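Local coordinates for actin-related protein 8 (Homo sapiens, PDB 4FO0) that binds ATP and serves as an actin-family subunit of the INO80 chromatin remodeling complex, with roles in transcription, probably DNA repair, and mitotic chromosome organization, at residues Pro102-Arg113 against Gln292-Glu300. Sequence-based numbering, arbitrary orientation.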
loop_
_atom_site.group_PDB
_atom_site.type_symbol
_atom_site.label_atom_id
_atom_site.label_comp_id
_atom_site.label_asym_id
_atom_site.label_seq_id
_atom_site.Cartn_x
_atom_site.Cartn_y
_atom_site.Cartn_z
ATOM N N PRO A 102 -4.638 -24.029 17.470
ATOM C CA PRO A 102 -3.254 -23.934 16.991
ATOM C C PRO A 102 -2.430 -25.178 17.355
ATOM O O PRO A 102 -1.658 -25.659 16.527
ATOM C CB PRO A 102 -2.713 -22.703 17.729
ATOM C CG PRO A 102 -3.923 -21.864 17.997
ATOM C CD PRO A 102 -5.080 -22.809 18.170
ATOM N N GLU A 103 -2.594 -25.699 18.568
ATOM C CA GLU A 103 -1.823 -26.865 18.982
ATOM C C GLU A 103 -2.202 -28.114 18.193
ATOM O O GLU A 103 -1.345 -28.905 17.820
ATOM C CB GLU A 103 -1.945 -27.103 20.485
ATOM C CG GLU A 103 -1.395 -25.947 21.315
ATOM C CD GLU A 103 -1.525 -26.174 22.820
ATOM O OE1 GLU A 103 -2.267 -27.102 23.221
ATOM O OE2 GLU A 103 -0.881 -25.426 23.599
ATOM N N GLN A 104 -3.484 -28.283 17.919
ATOM C CA GLN A 104 -3.918 -29.393 17.082
ATOM C C GLN A 104 -3.194 -29.371 15.730
ATOM O O GLN A 104 -2.747 -30.409 15.231
ATOM C CB GLN A 104 -5.438 -29.356 16.892
ATOM C CG GLN A 104 -6.038 -30.702 16.517
ATOM C CD GLN A 104 -5.613 -31.806 17.477
ATOM O OE1 GLN A 104 -5.186 -31.535 18.603
ATOM N NE2 GLN A 104 -5.715 -33.056 17.030
ATOM N N ALA A 105 -3.073 -28.182 15.148
ATOM C CA ALA A 105 -2.368 -28.007 13.881
ATOM C C ALA A 105 -0.869 -28.272 14.040
ATOM O O ALA A 105 -0.270 -28.994 13.250
ATOM C CB ALA A 105 -2.598 -26.605 13.335
ATOM N N ARG A 106 -0.264 -27.683 15.065
ATOM C CA ARG A 106 1.161 -27.874 15.306
ATOM C C ARG A 106 1.534 -29.359 15.308
ATOM O O ARG A 106 2.541 -29.747 14.716
ATOM C CB ARG A 106 1.594 -27.174 16.601
ATOM C CG ARG A 106 3.102 -26.988 16.758
ATOM C CD ARG A 106 3.461 -25.898 17.791
ATOM N NE ARG A 106 2.776 -26.063 19.079
ATOM C CZ ARG A 106 1.882 -25.209 19.587
ATOM N NH1 ARG A 106 1.548 -24.102 18.931
ATOM N NH2 ARG A 106 1.320 -25.458 20.766
ATOM N N SER A 107 0.710 -30.191 15.941
ATOM C CA SER A 107 0.983 -31.626 16.018
ATOM C C SER A 107 1.149 -32.267 14.650
ATOM O O SER A 107 2.131 -32.956 14.388
ATOM C CB SER A 107 -0.122 -32.347 16.777
ATOM O OG SER A 107 0.031 -32.134 18.162
ATOM N N TYR A 108 0.169 -32.055 13.788
ATOM C CA TYR A 108 0.246 -32.541 12.420
ATOM C C TYR A 108 1.384 -31.856 11.656
ATOM O O TYR A 108 2.093 -32.482 10.864
ATOM C CB TYR A 108 -1.075 -32.256 11.712
ATOM C CG TYR A 108 -1.066 -32.547 10.230
ATOM C CD1 TYR A 108 -0.506 -31.645 9.334
ATOM C CD2 TYR A 108 -1.632 -33.717 9.723
ATOM C CE1 TYR A 108 -0.500 -31.896 7.978
ATOM C CE2 TYR A 108 -1.633 -33.984 8.361
ATOM C CZ TYR A 108 -1.065 -33.064 7.491
ATOM O OH TYR A 108 -1.054 -33.307 6.133
ATOM N N ASN A 109 1.556 -30.565 11.890
ATOM C CA ASN A 109 2.424 -29.783 11.038
ATOM C C ASN A 109 3.895 -30.121 11.136
ATOM O O ASN A 109 4.612 -30.166 10.127
ATOM C CB ASN A 109 2.167 -28.280 11.197
ATOM C CG ASN A 109 1.074 -27.792 10.274
ATOM O OD1 ASN A 109 0.781 -28.425 9.256
ATOM N ND2 ASN A 109 0.437 -26.678 10.644
ATOM N N LYS A 110 4.378 -30.369 12.332
ATOM C CA LYS A 110 5.818 -30.497 12.382
ATOM C C LYS A 110 6.336 -31.941 12.281
ATOM O O LYS A 110 7.494 -32.240 12.581
ATOM C CB LYS A 110 6.424 -29.576 13.449
ATOM C CG LYS A 110 5.940 -28.091 13.214
ATOM C CD LYS A 110 7.063 -27.044 12.890
ATOM C CE LYS A 110 7.514 -26.275 14.145
ATOM N NZ LYS A 110 8.646 -25.310 13.938
ATOM N N GLN A 111 5.437 -32.790 11.781
ATOM C CA GLN A 111 5.743 -34.055 11.131
ATOM C C GLN A 111 5.891 -33.850 9.616
ATOM O O GLN A 111 6.290 -34.766 8.902
ATOM C CB GLN A 111 4.581 -35.036 11.333
ATOM C CG GLN A 111 4.312 -35.462 12.770
ATOM C CD GLN A 111 3.255 -36.562 12.884
ATOM O OE1 GLN A 111 2.202 -36.511 12.241
ATOM N NE2 GLN A 111 3.543 -37.568 13.707
ATOM N N MET A 112 5.534 -32.668 9.117
ATOM C CA MET A 112 5.592 -32.399 7.676
ATOM C C MET A 112 6.993 -32.026 7.198
ATOM O O MET A 112 7.650 -31.149 7.777
ATOM C CB MET A 112 4.632 -31.266 7.274
ATOM C CG MET A 112 3.158 -31.516 7.558
ATOM S SD MET A 112 2.436 -32.971 6.765
ATOM C CE MET A 112 3.775 -33.517 5.699
ATOM N N ARG A 113 7.441 -32.689 6.133
ATOM C CA ARG A 113 8.672 -32.309 5.446
ATOM C C ARG A 113 8.341 -31.907 4.028
ATOM O O ARG A 113 7.399 -32.432 3.430
ATOM C CB ARG A 113 9.680 -33.453 5.429
ATOM C CG ARG A 113 10.259 -33.763 6.789
ATOM C CD ARG A 113 10.556 -32.484 7.557
ATOM N NE ARG A 113 11.053 -32.765 8.906
ATOM C CZ ARG A 113 10.295 -32.826 10.000
ATOM N NH1 ARG A 113 8.983 -32.618 9.925
ATOM N NH2 ARG A 113 10.853 -33.094 11.174
ATOM N N GLN A 292 3.526 -19.420 12.909
ATOM C CA GLN A 292 4.560 -20.050 13.709
ATOM C C GLN A 292 3.935 -20.858 14.835
ATOM O O GLN A 292 4.302 -22.011 15.054
ATOM C CB GLN A 292 5.501 -19.013 14.274
ATOM C CG GLN A 292 6.559 -18.567 13.320
ATOM C CD GLN A 292 7.456 -17.532 13.957
ATOM O OE1 GLN A 292 7.029 -16.403 14.220
ATOM N NE2 GLN A 292 8.697 -17.914 14.238
ATOM N N ARG A 293 2.978 -20.256 15.538
ATOM C CA ARG A 293 2.278 -20.958 16.605
ATOM C C ARG A 293 1.597 -22.242 16.108
ATOM O O ARG A 293 1.441 -23.194 16.857
ATOM C CB ARG A 293 1.271 -20.034 17.302
ATOM C CG ARG A 293 1.915 -18.882 18.047
ATOM C CD ARG A 293 1.034 -17.621 18.045
ATOM N NE ARG A 293 0.025 -17.608 19.107
ATOM C CZ ARG A 293 -1.234 -18.024 18.966
ATOM N NH1 ARG A 293 -2.063 -17.961 20.000
ATOM N NH2 ARG A 293 -1.670 -18.498 17.800
ATOM N N ALA A 294 1.200 -22.274 14.843
ATOM C CA ALA A 294 0.607 -23.484 14.280
ATOM C C ALA A 294 1.647 -24.465 13.722
ATOM O O ALA A 294 1.284 -25.422 13.034
ATOM C CB ALA A 294 -0.401 -23.127 13.206
ATOM N N GLY A 295 2.931 -24.225 13.996
ATOM C CA GLY A 295 3.990 -25.088 13.488
ATOM C C GLY A 295 4.372 -24.918 12.020
ATOM O O GLY A 295 4.631 -25.892 11.312
ATOM N N PHE A 296 4.403 -23.673 11.568
ATOM C CA PHE A 296 4.836 -23.314 10.218
ATOM C C PHE A 296 6.097 -24.066 9.800
ATOM O O PHE A 296 7.160 -23.899 10.409
ATOM C CB PHE A 296 5.100 -21.813 10.190
ATOM C CG PHE A 296 5.389 -21.274 8.839
ATOM C CD1 PHE A 296 4.479 -21.448 7.799
ATOM C CD2 PHE A 296 6.564 -20.562 8.606
ATOM C CE1 PHE A 296 4.746 -20.926 6.534
ATOM C CE2 PHE A 296 6.835 -20.040 7.357
ATOM C CZ PHE A 296 5.922 -20.217 6.316
ATOM N N PRO A 297 5.991 -24.877 8.739
ATOM C CA PRO A 297 7.031 -25.871 8.466
ATOM C C PRO A 297 8.330 -25.262 7.938
ATOM O O PRO A 297 9.366 -25.909 8.012
ATOM C CB PRO A 297 6.384 -26.783 7.415
ATOM C CG PRO A 297 5.060 -26.138 7.050
ATOM C CD PRO A 297 5.036 -24.773 7.629
ATOM N N TYR A 298 8.282 -24.045 7.411
ATOM C CA TYR A 298 9.505 -23.379 6.971
ATOM C C TYR A 298 10.181 -22.703 8.174
ATOM O O TYR A 298 9.982 -21.523 8.448
ATOM C CB TYR A 298 9.200 -22.381 5.850
ATOM C CG TYR A 298 10.391 -21.586 5.364
ATOM C CD1 TYR A 298 11.680 -22.108 5.426
ATOM C CD2 TYR A 298 10.229 -20.302 4.858
ATOM C CE1 TYR A 298 12.771 -21.369 4.990
ATOM C CE2 TYR A 298 11.312 -19.564 4.417
ATOM C CZ TYR A 298 12.578 -20.101 4.482
ATOM O OH TYR A 298 13.652 -19.365 4.038
ATOM N N ARG A 299 11.048 -23.398 8.842
ATOM C CA ARG A 299 11.475 -22.957 10.117
ATOM C C ARG A 299 12.605 -21.988 10.087
ATOM O O ARG A 299 12.898 -21.392 11.064
ATOM C CB ARG A 299 11.878 -24.136 10.949
ATOM C CG ARG A 299 10.728 -24.920 11.502
ATOM C CD ARG A 299 10.874 -26.371 11.150
ATOM N NE ARG A 299 9.605 -27.078 11.193
ATOM C CZ ARG A 299 9.353 -28.194 10.519
ATOM N NH1 ARG A 299 10.273 -28.715 9.730
ATOM N NH2 ARG A 299 8.166 -28.774 10.606
ATOM N N GLU A 300 13.258 -21.811 8.973
ATOM C CA GLU A 300 14.359 -20.888 8.940
ATOM C C GLU A 300 14.034 -19.587 8.289
ATOM O O GLU A 300 14.895 -18.881 7.896
ATOM C CB GLU A 300 15.529 -21.511 8.235
ATOM C CG GLU A 300 15.110 -22.531 7.225
ATOM C CD GLU A 300 15.176 -23.915 7.779
ATOM O OE1 GLU A 300 14.201 -24.679 7.600
ATOM O OE2 GLU A 300 16.211 -24.195 8.399
#
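P102 starts a short helix, 102-109, and its ring lies alongside the R293 side chain, CG 4.1 Å from NH2 of R293. Helix 102-109 packs here on the Schellman motif that ends helix 280-293 in this actin fold. G295 is the C-prime residue of that motif and has positive phi. A105 adds a small apolar contact, its CB 4.1 Å from CB of A294. R106 lays its aliphatic chain over the turn, with CG 3.9 Å from CA of G295. A chi1 of -164° turns CG away from the R106 nitrogen and against G295, and CD goes on toward the R293 carbonyl. N109 makes the hydrogen bond across the contact: ND2 gives a nearly straight bond (176°) to A294 O at 2.8 Å. The acceptor lies in the N109 amide plane. The other amide atom, OD1, accepts from R349 N on strand 343-350, so both ends hold the amide's rotation. K110 and R299 run antiparallel, and K110 CD meets the edge of the R299 guanidinium. R113 NH1 is held by K110 O and M112 O. The R113 and R299 guanidinium planes are 68° apart, and these like charges lie close without stacking, R113 NH1 4.0 Å from R299 NH2.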